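Local coordinates for protein 2-pyrone-4,6-dicarboxylic acid hydrolase, putative (Pseudomonas putida, PDB 2FFI) that probably hydrolyses 2-pyrone-4,6-dicarboxylate as a lactonase of the TIM-barrel amidohydrolase family, at residues G200-Q205 / T240-E245; W237-T240 / E245-F248. One frame throughout, in Å; residues are numbered along the deposited sequence.

Interaction 1 (G200-Q205 / T240-E245)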
loop_
_atom_site.group_PDB
_atom_site.type_symbol
_atom_site.label_atom_id
_atom_site.label_comp_id
_atom_site.label_asym_id
_atom_site.label_seq_id
_atom_site.Cartn_x
_atom_site.Cartn_y
_atom_site.Cartn_z
ATOM N N GLY A 200 -1.828 7.091 5.432
ATOM C CA GLY A 200 -1.547 8.421 4.929
ATOM C C GLY A 200 -2.762 9.304 4.870
ATOM O O GLY A 200 -3.114 9.795 3.803
ATOM N N ILE A 201 -3.413 9.528 6.003
ATOM C CA ILE A 201 -4.586 10.385 5.941
ATOM C C ILE A 201 -4.114 11.793 5.574
ATOM O O ILE A 201 -4.875 12.573 5.015
ATOM C CB ILE A 201 -5.383 10.438 7.276
ATOM C CG1 ILE A 201 -4.700 11.397 8.243
ATOM C CG2 ILE A 201 -5.513 9.051 7.862
ATOM C CD1 ILE A 201 -5.665 11.993 9.251
ATOM N N TYR A 202 -2.857 12.107 5.869
ATOM C CA TYR A 202 -2.333 13.435 5.562
ATOM C C TYR A 202 -2.255 13.715 4.063
ATOM O O TYR A 202 -1.681 14.723 3.642
ATOM C CB TYR A 202 -0.954 13.626 6.170
ATOM C CG TYR A 202 0.004 12.527 5.828
ATOM C CD1 TYR A 202 0.185 11.447 6.691
ATOM C CD2 TYR A 202 0.745 12.569 4.648
ATOM C CE1 TYR A 202 1.084 10.435 6.392
ATOM C CE2 TYR A 202 1.648 11.560 4.334
ATOM C CZ TYR A 202 1.817 10.495 5.214
ATOM O OH TYR A 202 2.721 9.492 4.932
ATOM N N ARG A 203 -2.841 12.831 3.261
ATOM C CA ARG A 203 -2.844 12.986 1.808
ATOM C C ARG A 203 -4.224 13.358 1.270
ATOM O O ARG A 203 -4.386 13.626 0.083
ATOM C CB ARG A 203 -2.374 11.687 1.152
ATOM C CG ARG A 203 -0.901 11.422 1.332
ATOM C CD ARG A 203 -0.471 10.158 0.618
ATOM N NE ARG A 203 0.917 9.807 0.909
ATOM C CZ ARG A 203 1.976 10.438 0.407
ATOM N NH1 ARG A 203 3.199 10.035 0.731
ATOM N NH2 ARG A 203 1.817 11.466 -0.418
ATOM N N LEU A 204 -5.216 13.384 2.152
ATOM C CA LEU A 204 -6.577 13.697 1.753
ATOM C C LEU A 204 -6.876 15.131 1.324
ATOM O O LEU A 204 -8.022 15.569 1.409
ATOM C CB LEU A 204 -7.543 13.268 2.862
ATOM C CG LEU A 204 -7.851 11.758 2.939
ATOM C CD1 LEU A 204 -6.998 10.980 1.923
ATOM C CD2 LEU A 204 -7.614 11.237 4.360
ATOM N N GLN A 205 -5.857 15.852 0.852
ATOM C CA GLN A 205 -6.024 17.231 0.374
ATOM C C GLN A 205 -6.697 18.167 1.357
ATOM O O GLN A 205 -7.298 19.163 0.958
ATOM C CB GLN A 205 -6.841 17.267 -0.920
ATOM C CG GLN A 205 -6.024 17.457 -2.168
ATOM C CD GLN A 205 -5.017 16.352 -2.345
ATOM O OE1 GLN A 205 -3.856 16.463 -1.922
ATOM N NE2 GLN A 205 -5.458 15.260 -2.965
ATOM N N THR A 240 6.566 10.612 1.921
ATOM C CA THR A 240 7.135 11.512 0.913
ATOM C C THR A 240 6.226 12.715 0.645
ATOM O O THR A 240 5.005 12.575 0.602
ATOM C CB THR A 240 7.462 10.761 -0.430
ATOM O OG1 THR A 240 6.371 9.908 -0.773
ATOM C CG2 THR A 240 8.747 9.923 -0.301
ATOM N N GLN A 241 6.843 13.889 0.481
ATOM C CA GLN A 241 6.153 15.170 0.235
ATOM C C GLN A 241 5.453 15.692 1.491
ATOM O O GLN A 241 4.680 16.644 1.446
ATOM C CB GLN A 241 5.154 15.030 -0.932
ATOM C CG GLN A 241 5.770 15.331 -2.299
ATOM C CD GLN A 241 5.247 14.433 -3.418
ATOM O OE1 GLN A 241 4.113 14.589 -3.883
ATOM N NE2 GLN A 241 6.075 13.476 -3.846
ATOM N N HIS A 242 5.755 15.059 2.616
ATOM C CA HIS A 242 5.167 15.420 3.899
ATOM C C HIS A 242 6.149 15.063 5.009
ATOM O O HIS A 242 5.741 14.802 6.127
ATOM C CB HIS A 242 3.848 14.654 4.113
ATOM C CG HIS A 242 2.797 14.940 3.080
ATOM N ND1 HIS A 242 1.900 15.982 3.193
ATOM C CD2 HIS A 242 2.512 14.327 1.904
ATOM C CE1 HIS A 242 1.106 15.999 2.136
ATOM N NE2 HIS A 242 1.456 15.006 1.338
ATOM N N GLU A 243 7.441 15.057 4.701
ATOM C CA GLU A 243 8.454 14.709 5.688
ATOM C C GLU A 243 8.472 15.707 6.834
ATOM O O GLU A 243 8.666 15.345 8.009
ATOM C CB GLU A 243 9.846 14.677 5.051
ATOM C CG GLU A 243 10.031 13.675 3.909
ATOM C CD GLU A 243 9.428 14.129 2.579
ATOM O OE1 GLU A 243 9.674 13.454 1.568
ATOM O OE2 GLU A 243 8.710 15.147 2.532
ATOM N N SER A 244 8.254 16.968 6.485
ATOM C CA SER A 244 8.275 18.059 7.452
ATOM C C SER A 244 7.136 18.012 8.448
ATOM O O SER A 244 7.281 18.429 9.593
ATOM C CB SER A 244 8.213 19.385 6.704
ATOM O OG SER A 244 9.019 19.329 5.542
ATOM N N GLU A 245 6.000 17.497 8.000
ATOM C CA GLU A 245 4.813 17.440 8.836
ATOM C C GLU A 245 4.548 16.090 9.523
ATOM O O GLU A 245 4.000 16.052 10.635
ATOM C CB GLU A 245 3.596 17.804 7.989
ATOM C CG GLU A 245 3.796 18.995 7.068
ATOM C CD GLU A 245 3.283 18.712 5.665
ATOM O OE1 GLU A 245 2.089 18.341 5.529
ATOM O OE2 GLU A 245 4.074 18.865 4.702
#
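H242 takes Y202 CD2 over one face of its imidazole, toward the imidazole's own rim, and turns an edge to R203 NH2; these three residues supply most of the buried surface. The nearest approach to the tyrosine is from Y202 CD2 to H242 CG, 3.5 Å, with CE2 of the same ring a little farther off. The two planes are inclined at 57° and the ring centroids lie 5.0 Å apart, so the pair meets obliquely. H242 CE1 also lies 3.4 Å from the backbone carbonyl O of Y202. At the neighbouring ring atom, a weak hydrogen bond of 3.3 Å runs from H242 ND1 to E245 OE1, in the plane of the ring and nearly straight, and may limit its rotation.

Both segments belong to loops that follow barrel strands, 194-199 and 231-234, on the C-terminal side where amidohydrolases keep their active site. R203 bridges the two loops. Its chain is extended from CG to NE, which carries the guanidinium out past H242 to the backbone of T240. There R203 NH1 donates a hydrogen bond of 3.1 Å to T240 O, meeting a lone pair in the carbonyl plane, although the acceptor is tilted out of the guanidinium plane. R203 NH2 sits at the edge of the imidazole, 3.7 Å from H242 CD2, which in turn lies over a face of the guanidinium; the two planes are almost perpendicular, at 89°. An alanine in place of H242 would probably open a gap beside Y202 CD2 and R203 NH2 and leave E245 OE1 without its weak ring donor. The stronger polar tie of R203 is the salt bridge from NE to D236, outside both segments; a bound phosphate, probably from the crystallisation liquor, lies near NH1 as a long, weak partner.

Interaction 2 (W237-T240 / E245-F248)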
loop_
_atom_site.group_PDB
_atom_site.type_symbol
_atom_site.label_atom_id
_atom_site.label_comp_id
_atom_site.label_asym_id
_atom_site.label_seq_id
_atom_site.Cartn_x
_atom_site.Cartn_y
_atom_site.Cartn_z
ATOM N N TRP A 237 5.600 5.480 5.551
ATOM C CA TRP A 237 6.912 6.045 5.838
ATOM C C TRP A 237 7.762 5.923 4.568
ATOM O O TRP A 237 7.579 4.991 3.787
ATOM C CB TRP A 237 7.551 5.244 6.977
ATOM C CG TRP A 237 8.872 5.772 7.447
ATOM C CD1 TRP A 237 9.075 6.726 8.398
ATOM C CD2 TRP A 237 10.167 5.367 7.001
ATOM N NE1 TRP A 237 10.405 6.938 8.576
ATOM C CE2 TRP A 237 11.106 6.122 7.731
ATOM C CE3 TRP A 237 10.625 4.447 6.051
ATOM C CZ2 TRP A 237 12.493 5.981 7.550
ATOM C CZ3 TRP A 237 12.004 4.303 5.865
ATOM C CH2 TRP A 237 12.921 5.075 6.614
ATOM N N PRO A 238 8.710 6.850 4.348
ATOM C CA PRO A 238 9.042 7.981 5.213
ATOM C C PRO A 238 8.104 9.174 5.024
ATOM O O PRO A 238 8.431 10.297 5.412
ATOM C CB PRO A 238 10.462 8.289 4.803
ATOM C CG PRO A 238 10.409 8.066 3.338
ATOM C CD PRO A 238 9.636 6.784 3.201
ATOM N N HIS A 239 6.935 8.907 4.448
ATOM C CA HIS A 239 5.938 9.939 4.185
ATOM C C HIS A 239 6.543 10.951 3.208
ATOM O O HIS A 239 6.987 12.020 3.615
ATOM C CB HIS A 239 5.539 10.644 5.491
ATOM C CG HIS A 239 5.442 9.726 6.669
ATOM N ND1 HIS A 239 6.517 9.454 7.488
ATOM C CD2 HIS A 239 4.417 8.973 7.135
ATOM C CE1 HIS A 239 6.159 8.573 8.404
ATOM N NE2 HIS A 239 4.891 8.265 8.212
ATOM N N THR A 240 6.566 10.612 1.921
ATOM C CA THR A 240 7.135 11.512 0.913
ATOM C C THR A 240 6.226 12.715 0.645
ATOM O O THR A 240 5.005 12.575 0.602
ATOM C CB THR A 240 7.462 10.761 -0.430
ATOM O OG1 THR A 240 6.371 9.908 -0.773
ATOM C CG2 THR A 240 8.747 9.923 -0.301
ATOM N N GLU A 245 6.000 17.497 8.000
ATOM C CA GLU A 245 4.813 17.440 8.836
ATOM C C GLU A 245 4.548 16.090 9.523
ATOM O O GLU A 245 4.000 16.052 10.635
ATOM C CB GLU A 245 3.596 17.804 7.989
ATOM C CG GLU A 245 3.796 18.995 7.068
ATOM C CD GLU A 245 3.283 18.712 5.665
ATOM O OE1 GLU A 245 2.089 18.341 5.529
ATOM O OE2 GLU A 245 4.074 18.865 4.702
ATOM N N VAL A 246 4.945 15.002 8.860
ATOM C CA VAL A 246 4.700 13.656 9.355
ATOM C C VAL A 246 5.910 12.801 9.669
ATOM O O VAL A 246 6.958 12.903 9.020
ATOM C CB VAL A 246 3.837 12.873 8.343
ATOM C CG1 VAL A 246 3.353 11.570 8.955
ATOM C CG2 VAL A 246 2.659 13.731 7.891
ATOM N N SER A 247 5.739 11.947 10.674
ATOM C CA SER A 247 6.768 11.003 11.119
ATOM C C SER A 247 6.048 9.715 11.512
ATOM O O SER A 247 4.832 9.700 11.693
ATOM C CB SER A 247 7.513 11.543 12.338
ATOM O OG SER A 247 6.666 11.586 13.483
ATOM N N PHE A 248 6.798 8.629 11.635
ATOM C CA PHE A 248 6.199 7.359 12.010
ATOM C C PHE A 248 5.324 7.548 13.253
ATOM O O PHE A 248 4.185 7.077 13.307
ATOM C CB PHE A 248 7.289 6.321 12.288
ATOM C CG PHE A 248 6.874 4.917 11.953
ATOM C CD1 PHE A 248 7.331 4.289 10.797
ATOM C CD2 PHE A 248 5.983 4.243 12.773
ATOM C CE1 PHE A 248 6.884 3.019 10.471
ATOM C CE2 PHE A 248 5.534 2.982 12.457
ATOM C CZ PHE A 248 5.980 2.360 11.312
#
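W237 and F248 meet through the pyrrole side of the indole, W237 CD1 lying 3.8 Å from F248 CD1. With CG anti to the backbone N (chi1 -176°), the tryptophan brings its five-membered ring across the phenylalanine at about a right angle, while W237 CB reaches the same ring atom, F248 CD1, at 3.9 Å. The indole atom arrives at the edge of the phenyl ring, near its plane. The two planes are inclined at 49° and the centroids are 5.8 Å apart, so the aromatic contact is oblique. P238, which follows through a cis peptide bond, turns away from the second segment and sets its own CB over the centre of the W237 ring, 3.6 Å above the plane.

H239 points back across the turn and makes the largest contribution to the contact. Its imidazole is enclosed between the two chain segments. One face receives V246 CG1, a CH-pi contact in which the methyl carbon stands 3.6 Å from the centroid of the H239 ring. At chi1 -169° V246 turns its CG1 branch opposite the backbone N and over the imidazole. The backbone N of S247 lies over that same face, also toward the rim, and the opposite face is covered by W237 CA, 3.7 Å above the ring plane. Packing on both faces leaves the ring little freedom to turn.

The loop after strand 231-234 here folds back on itself just before helix 248-258 begins. S247 occupies the N-cap of that helix, its hydroxyl capping a backbone N in the first turn, while its own N is bound to the S250 side chain. F248 opens the helix and packs, with W237, against helix 42-51, where the W237 ring meets that of Y45; F248 touches Y45, Q48 and L49 and meets the H52 ring.

In the fold
Interactions 1 and 2 are neighbours on one side of the barrel, their centres about 7 Å apart, and they share T240 and E245. Along the chain, 200-205 comes first, after strand 194-199; helix 208-225 and strand 231-234 intervene, and the other three segments then follow in 237-247, one loop running into F248, first residue of helix 248-258. Interaction 2 folds this loop on itself, while interaction 1 joins it to the preceding strand's loop. They touch where Y202 CG lies 3.6 Å from V246 CG2. Together they tie two adjacent loops at the barrel mouth, and may line one wall of an amidohydrolase-type pocket.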